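Local coordinates for endoglucanase EG-II (Hypocrea jecorina, PDB 3QR3), which probably cleaves internal beta-1,4-glucosidic bonds of cellulose, acting as an endo-1,4-beta-glucanase through a TIM-barrel catalytic domain, at residues G97-V102 against S176-L181; S134-A137 against R141-F144. One frame throughout, in Å; residues are numbered along the deposited sequence. Where two conformers were deposited one is given.

Contact 1 of 2, residues G97-V102 against S176-L181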
ATOM      1  N   GLY A  97      -9.364  -7.269  13.315  1.00 19.70           N
ATOM      2  CA  GLY A  97      -9.716  -5.908  13.691  1.00 26.13           C
ATOM      3  C   GLY A  97      -8.875  -4.841  12.996  1.00 25.68           C
ATOM      4  O   GLY A  97      -9.042  -3.649  13.243  1.00 26.05           O
ATOM      5  N   ALA A  98      -7.963  -5.263  12.127  1.00 22.65           N
ATOM      6  CA  ALA A  98      -7.097  -4.321  11.420  1.00 21.43           C
ATOM      7  C   ALA A  98      -7.829  -3.642  10.272  1.00 21.01           C
ATOM      8  O   ALA A  98      -8.886  -4.096   9.843  1.00 20.02           O
ATOM      9  CB  ALA A  98      -5.845  -5.023  10.892  1.00 17.97           C
ATOM     10  N   TYR A  99      -7.259  -2.538   9.799  1.00 18.20           N
ATOM     11  CA  TYR A  99      -7.615  -1.956   8.512  1.00 15.42           C
ATOM     12  C   TYR A  99      -6.806  -2.659   7.446  1.00 19.28           C
ATOM     13  O   TYR A  99      -5.663  -3.057   7.693  1.00 18.77           O
ATOM     14  CB  TYR A  99      -7.296  -0.465   8.499  1.00 18.06           C
ATOM     15  CG  TYR A  99      -8.396   0.374   9.080  1.00 21.62           C
ATOM     16  CD1 TYR A  99      -8.647   0.374  10.442  1.00 23.28           C
ATOM     17  CD2 TYR A  99      -9.182   1.176   8.264  1.00 20.37           C
ATOM     18  CE1 TYR A  99      -9.661   1.155  10.981  1.00 23.24           C
ATOM     19  CE2 TYR A  99     -10.193   1.950   8.789  1.00 19.35           C
ATOM     20  CZ  TYR A  99     -10.428   1.936  10.147  1.00 22.13           C
ATOM     21  OH  TYR A  99     -11.435   2.713  10.670  1.00 25.95           O
ATOM     22  N   CYS A 100      -7.390  -2.804   6.261  1.00 18.25           N
ATOM     23  CA  CYS A 100      -6.774  -3.598   5.211  0.52 15.21           C
ATOM     24  C   CYS A 100      -6.757  -2.856   3.884  1.00 19.83           C
ATOM     25  O   CYS A 100      -7.805  -2.572   3.304  1.00 15.65           O
ATOM     26  CB  CYS A 100      -7.504  -4.932   5.054  0.52 22.64           C
ATOM     27  SG  CYS A 100      -6.388  -6.354   5.062  0.52 48.40           S
ATOM     28  N   ILE A 101      -5.554  -2.549   3.410  1.00 16.52           N
ATOM     29  CA  ILE A 101      -5.400  -1.792   2.174  1.00 15.18           C
ATOM     30  C   ILE A 101      -5.326  -2.709   0.965  1.00 19.12           C
ATOM     31  O   ILE A 101      -4.395  -3.524   0.829  1.00 17.62           O
ATOM     32  CB  ILE A 101      -4.148  -0.893   2.198  1.00 15.79           C
ATOM     33  CG1 ILE A 101      -4.154   0.021   3.419  1.00 17.50           C
ATOM     34  CG2 ILE A 101      -4.068  -0.067   0.910  1.00 18.81           C
ATOM     35  CD1 ILE A 101      -2.881   0.848   3.569  1.00 16.25           C
ATOM     36  N   VAL A 102      -6.327  -2.592   0.102  1.00 17.75           N
ATOM     37  CA  VAL A 102      -6.334  -3.300  -1.170  1.00 16.95           C
ATOM     38  C   VAL A 102      -5.493  -2.469  -2.126  1.00 17.71           C
ATOM     39  O   VAL A 102      -5.838  -1.330  -2.433  1.00 18.35           O
ATOM     40  CB  VAL A 102      -7.773  -3.467  -1.698  1.00 17.40           C
ATOM     41  CG1 VAL A 102      -7.785  -4.019  -3.144  1.00 16.77           C
ATOM     42  CG2 VAL A 102      -8.570  -4.374  -0.769  1.00 16.82           C
ATOM     43  N   SER A 176     -18.055   4.874   3.474  1.00 18.42           N
ATOM     44  CA  SER A 176     -17.440   5.071   4.786  1.00 22.38           C
ATOM     45  C   SER A 176     -15.916   4.919   4.762  1.00 27.63           C
ATOM     46  O   SER A 176     -15.240   5.329   5.696  1.00 22.17           O
ATOM     47  CB  SER A 176     -18.027   4.081   5.797  1.00 27.64           C
ATOM     48  OG  SER A 176     -17.595   2.755   5.515  1.00 26.58           O
ATOM     49  N   GLN A 177     -15.382   4.328   3.696  1.00 20.50           N
ATOM     50  CA  GLN A 177     -13.998   3.857   3.701  1.00 20.78           C
ATOM     51  C   GLN A 177     -12.973   4.940   3.385  1.00 19.39           C
ATOM     52  O   GLN A 177     -13.278   5.909   2.695  1.00 16.84           O
ATOM     53  CB  GLN A 177     -13.836   2.713   2.689  1.00 20.52           C
ATOM     54  CG  GLN A 177     -14.533   1.415   3.072  1.00 20.89           C
ATOM     55  CD  GLN A 177     -16.001   1.359   2.653  1.00 21.75           C
ATOM     56  OE1 GLN A 177     -16.595   2.362   2.259  1.00 19.70           O
ATOM     57  NE2 GLN A 177     -16.589   0.172   2.740  1.00 21.83           N
ATOM     58  N   PHE A 178     -11.750   4.762   3.883  1.00 15.77           N
ATOM     59  CA  PHE A 178     -10.606   5.543   3.414  1.00 15.19           C
ATOM     60  C   PHE A 178     -10.279   5.200   1.962  1.00 19.03           C
ATOM     61  O   PHE A 178     -10.385   4.038   1.540  1.00 18.07           O
ATOM     62  CB  PHE A 178      -9.351   5.255   4.258  1.00 15.09           C
ATOM     63  CG  PHE A 178      -9.399   5.808   5.662  1.00 19.82           C
ATOM     64  CD1 PHE A 178      -9.442   7.180   5.888  1.00 15.63           C
ATOM     65  CD2 PHE A 178      -9.361   4.949   6.758  1.00 18.52           C
ATOM     66  CE1 PHE A 178      -9.463   7.684   7.173  1.00 15.64           C
ATOM     67  CE2 PHE A 178      -9.386   5.446   8.053  1.00 18.52           C
ATOM     68  CZ  PHE A 178      -9.428   6.812   8.265  1.00 20.07           C
ATOM     69  N   ILE A 179      -9.845   6.204   1.209  1.00 17.50           N
ATOM     70  CA  ILE A 179      -9.389   6.004  -0.161  1.00 17.24           C
ATOM     71  C   ILE A 179      -8.041   6.710  -0.338  1.00 20.65           C
ATOM     72  O   ILE A 179      -7.892   7.859   0.047  1.00 17.99           O
ATOM     73  CB  ILE A 179     -10.399   6.559  -1.190  1.00 18.24           C
ATOM     74  CG1 ILE A 179     -11.769   5.903  -1.015  1.00 17.35           C
ATOM     75  CG2 ILE A 179      -9.900   6.328  -2.611  1.00 19.00           C
ATOM     76  CD1 ILE A 179     -12.850   6.506  -1.923  1.00 17.77           C
ATOM     77  N   SER A 180      -7.059   6.010  -0.901  1.00 20.11           N
ATOM     78  CA  SER A 180      -5.740   6.585  -1.160  1.00 16.69           C
ATOM     79  C   SER A 180      -5.720   7.433  -2.418  1.00 21.09           C
ATOM     80  O   SER A 180      -6.335   7.072  -3.423  1.00 24.09           O
ATOM     81  CB  SER A 180      -4.712   5.473  -1.368  1.00 22.44           C
ATOM     82  OG  SER A 180      -4.471   4.761  -0.176  1.00 25.88           O
ATOM     83  N   LEU A 181      -4.987   8.545  -2.371  1.00 15.26           N
ATOM     84  CA  LEU A 181      -4.704   9.342  -3.561  1.00 20.94           C
ATOM     85  C   LEU A 181      -3.198   9.277  -3.855  1.00 18.99           C
ATOM     86  O   LEU A 181      -2.404   9.926  -3.173  1.00 17.22           O
ATOM     87  CB  LEU A 181      -5.148  10.799  -3.347  1.00 15.94           C
ATOM     88  CG  LEU A 181      -6.586  11.023  -2.864  1.00 23.30           C
ATOM     89  CD1 LEU A 181      -6.879  12.504  -2.656  1.00 21.05           C
ATOM     90  CD2 LEU A 181      -7.597  10.402  -3.842  1.00 18.57           C
TER

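Contact 2 of 2, residues S134-A137 against R141-F144. With SO4 (sulfate ion), chain E.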
ATOM      1  N   SER A 134     -18.137  -2.293  -4.737  1.00 21.20           N
ATOM      2  CA  SER A 134     -19.405  -2.986  -4.535  1.00 22.15           C
ATOM      3  C   SER A 134     -19.226  -4.190  -3.608  1.00 23.77           C
ATOM      4  O   SER A 134     -20.030  -4.416  -2.699  1.00 24.76           O
ATOM      5  CB  SER A 134     -19.994  -3.426  -5.873  1.00 25.86           C
ATOM      6  OG  SER A 134     -21.199  -4.146  -5.674  1.00 38.13           O
ATOM      7  N   LYS A 135     -18.162  -4.957  -3.828  1.00 20.64           N
ATOM      8  CA  LYS A 135     -17.902  -6.121  -2.986  1.00 20.46           C
ATOM      9  C   LYS A 135     -17.682  -5.707  -1.533  1.00 22.98           C
ATOM     10  O   LYS A 135     -18.184  -6.345  -0.616  1.00 23.45           O
ATOM     11  CB  LYS A 135     -16.675  -6.887  -3.481  1.00 20.10           C
ATOM     12  CG  LYS A 135     -16.348  -8.134  -2.652  1.00 21.24           C
ATOM     13  CD  LYS A 135     -15.260  -8.982  -3.315  1.00 21.43           C
ATOM     14  CE  LYS A 135     -15.085 -10.313  -2.594  1.00 27.21           C
ATOM     15  NZ  LYS A 135     -16.246 -11.227  -2.807  1.00 24.44           N
ATOM     16  N   TYR A 136     -16.939  -4.624  -1.331  1.00 16.94           N
ATOM     17  CA  TYR A 136     -16.493  -4.253   0.005  1.00 20.23           C
ATOM     18  C   TYR A 136     -17.270  -3.101   0.640  1.00 21.89           C
ATOM     19  O   TYR A 136     -16.904  -2.622   1.710  1.00 20.62           O
ATOM     20  CB  TYR A 136     -14.994  -3.943  -0.032  1.00 18.94           C
ATOM     21  CG  TYR A 136     -14.185  -5.189  -0.300  1.00 20.64           C
ATOM     22  CD1 TYR A 136     -14.242  -6.257   0.575  1.00 23.09           C
ATOM     23  CD2 TYR A 136     -13.401  -5.317  -1.442  1.00 22.17           C
ATOM     24  CE1 TYR A 136     -13.532  -7.416   0.343  1.00 20.21           C
ATOM     25  CE2 TYR A 136     -12.673  -6.482  -1.683  1.00 20.15           C
ATOM     26  CZ  TYR A 136     -12.745  -7.523  -0.783  1.00 17.17           C
ATOM     27  OH  TYR A 136     -12.041  -8.694  -0.992  1.00 19.03           O
ATOM     28  N   ALA A 137     -18.346  -2.673  -0.014  1.00 19.28           N
ATOM     29  CA  ALA A 137     -19.095  -1.497   0.430  1.00 22.36           C
ATOM     30  C   ALA A 137     -19.470  -1.532   1.913  1.00 24.15           C
ATOM     31  O   ALA A 137     -19.425  -0.506   2.586  1.00 24.55           O
ATOM     32  CB  ALA A 137     -20.342  -1.294  -0.435  1.00 19.81           C
ATOM     33  N   ARG A 141     -13.533  -1.099   7.128  1.00 15.64           N
ATOM     34  CA  ARG A 141     -12.097  -1.143   7.418  1.00 17.25           C
ATOM     35  C   ARG A 141     -11.264  -1.572   6.207  1.00 19.35           C
ATOM     36  O   ARG A 141     -10.045  -1.743   6.301  1.00 19.51           O
ATOM     37  CB  ARG A 141     -11.801  -2.016   8.646  1.00 17.38           C
ATOM     38  CG  ARG A 141     -12.128  -1.329   9.974  1.00 20.07           C
ATOM     39  CD  ARG A 141     -11.853  -2.224  11.184  1.00 24.38           C
ATOM     40  NE  ARG A 141     -12.855  -3.277  11.334  1.00 29.78           N
ATOM     41  CZ  ARG A 141     -12.617  -4.574  11.161  1.00 29.01           C
ATOM     42  NH1 ARG A 141     -11.401  -4.994  10.829  1.00 20.04           N
ATOM     43  NH2 ARG A 141     -13.600  -5.453  11.330  1.00 27.54           N
ATOM     44  N   VAL A 142     -11.928  -1.744   5.071  1.00 14.64           N
ATOM     45  CA  VAL A 142     -11.218  -1.920   3.814  1.00 17.20           C
ATOM     46  C   VAL A 142     -10.806  -0.529   3.323  1.00 19.42           C
ATOM     47  O   VAL A 142     -11.604   0.404   3.311  1.00 21.69           O
ATOM     48  CB  VAL A 142     -12.084  -2.644   2.768  1.00 17.10           C
ATOM     49  CG1 VAL A 142     -11.441  -2.584   1.385  1.00 18.53           C
ATOM     50  CG2 VAL A 142     -12.318  -4.086   3.190  1.00 18.58           C
ATOM     51  N   TRP A 143      -9.546  -0.394   2.946  1.00 20.91           N
ATOM     52  CA  TRP A 143      -8.989   0.893   2.547  1.00 15.27           C
ATOM     53  C   TRP A 143      -8.667   0.744   1.060  1.00 17.87           C
ATOM     54  O   TRP A 143      -8.010  -0.227   0.676  1.00 17.35           O
ATOM     55  CB  TRP A 143      -7.720   1.135   3.376  1.00 15.04           C
ATOM     56  CG  TRP A 143      -7.000   2.415   3.116  1.00 14.11           C
ATOM     57  CD1 TRP A 143      -6.641   2.928   1.903  1.00 15.82           C
ATOM     58  CD2 TRP A 143      -6.511   3.332   4.101  1.00 17.64           C
ATOM     59  NE1 TRP A 143      -5.982   4.128   2.074  1.00 21.70           N
ATOM     60  CE2 TRP A 143      -5.890   4.396   3.413  1.00 17.44           C
ATOM     61  CE3 TRP A 143      -6.557   3.368   5.498  1.00 16.60           C
ATOM     62  CZ2 TRP A 143      -5.309   5.475   4.076  1.00 16.18           C
ATOM     63  CZ3 TRP A 143      -5.978   4.434   6.153  1.00 18.14           C
ATOM     64  CH2 TRP A 143      -5.358   5.473   5.443  1.00 16.51           C
ATOM     65  N   PHE A 144      -9.146   1.664   0.219  1.00 16.56           N
ATOM     66  CA  PHE A 144      -8.989   1.515  -1.234  1.00 17.65           C
ATOM     67  C   PHE A 144      -7.685   2.150  -1.751  1.00 19.33           C
ATOM     68  O   PHE A 144      -7.590   3.372  -1.891  1.00 17.08           O
ATOM     69  CB  PHE A 144     -10.211   2.078  -1.980  1.00 17.16           C
ATOM     70  CG  PHE A 144     -11.505   1.377  -1.650  1.00 19.85           C
ATOM     71  CD1 PHE A 144     -11.903   0.254  -2.357  1.00 35.52           C
ATOM     72  CD2 PHE A 144     -12.325   1.840  -0.632  1.00 18.88           C
ATOM     73  CE1 PHE A 144     -13.094  -0.394  -2.056  1.00 34.73           C
ATOM     74  CE2 PHE A 144     -13.514   1.196  -0.329  1.00 21.37           C
ATOM     75  CZ  PHE A 144     -13.894   0.075  -1.037  1.00 23.15           C
TER
HETATM   76  S   SO4 E 342     -16.608  -3.046  11.500  0.71 31.37           S
HETATM   77  O1  SO4 E 342     -16.083  -4.151  12.310  0.70 32.00           O
HETATM   78  O2  SO4 E 342     -17.352  -3.564  10.356  1.00 39.44           O
HETATM   79  O3  SO4 E 342     -17.503  -2.226  12.300  1.00 39.21           O
HETATM   80  O4  SO4 E 342     -15.495  -2.248  11.008  1.00 36.10           O

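Contact 1 of 2, residues G97-V102 against S176-L181
The rings of Y99 and F178 meet obliquely, planes at 48° and centroids 5.8 Å apart. Y99 CE2 comes to the edge of the F178 ring, close to its plane, whereas F178 CE2 approaches the Y99 ring at a slant. Further aromatic neighbours continue the cluster: F5 meets the Y99 ring and W143 meets that of F178. The cluster sits in a TIM barrel, at the N-terminal ends of strands 99-104 and 179-182, which are not adjacent; strand 142-145 runs between them, so no backbone hydrogen bond joins 97-102 to 176-181 and the two aromatic side chains bridge the distance instead. In Y99, CG lies anti to the carbonyl carbon (chi1 -85°), and F178 holds its CG likewise, which lets the two side chains reach toward each other and cross at about a right angle. On the Y99 strand, C100 contributes SG to a disulfide with C93 of helix 80-95, tying the strand to that helix. The closest approach within the ring pair is 3.7 Å, from Y99 CE2 to F178 CE2, with F178 CD2 equally near to Y99 CE2.

Contact 2 of 2, residues S134-A137 against R141-F144
Y136, in the last turn of helix 122-136, packs against V142 and F144 through the root of its side chain. Its CB faces V142 CG1 at 4.1 Å and also meets the far end of F144, whose CZ lies 4.3 Å from Y136 CB. One atom further, Y136 CG rests against both methyls of V142. The nearest approach follows at the ring, where Y136 CD1 is 3.9 Å from V142 CG2, the methyl arriving obliquely. Beyond this point the ring leads away from 141-144, and its hydroxyl OH is hydrogen-bonded to D87 of helix 80-95. One face of the ring is covered from within the helix by K135 CG, which sits 4.0 Å above the plane of the Y136 ring, over its centre. V142 offers its methyls as a pair because CG1 stands anti to the backbone N (chi1 169°) and CG2 anti to the carbonyl carbon. This is the second half of a beta-alpha-beta crossover: strand 99-104, helix 122-136 and strand 142-145 follow one another in the barrel, and a short loop returns the chain from helix to strand. At the end of that loop, R141 reaches a sulfate ion, probably taken from the crystallisation liquor. R141 NE donates to sulfate O4 (2.9 Å, 147°), while R141 NH2 gives the straighter bond to sulfate O1 (3.0 Å, 166°), with O1 in the guanidinium plane at its edge. The third nitrogen, NH1, is bonded to the backbone oxygens of L94 and A98. A methionine in place of R141 would probably leave those two carbonyls without this donor and the sulfate without its paired grip. Next along the chain, V142 also touches L94, again on helix 80-95.

Contacts 1 and 2 lie about 7 Å apart, centre to centre, on the same side of the chain's centre. Contact 2 is nested within the loop that contact 1 closes: the chain runs through 97-102, then 134-137 and 141-144, and finally 176-181. Strand 142-145 sits between strands 99-104 and 179-182, with a backbone hydrogen bond of 2.8 Å between C100 O and W143 N on one side and F144 bonded through its backbone to F178 and S180 on the other. The W143 side chain turns to the interior, NE1 hydrogen-bonded to S180 OG, whereas V142 and F144 face helix 122-136. One strand thus joins the barrel's inner packing to its helical layer.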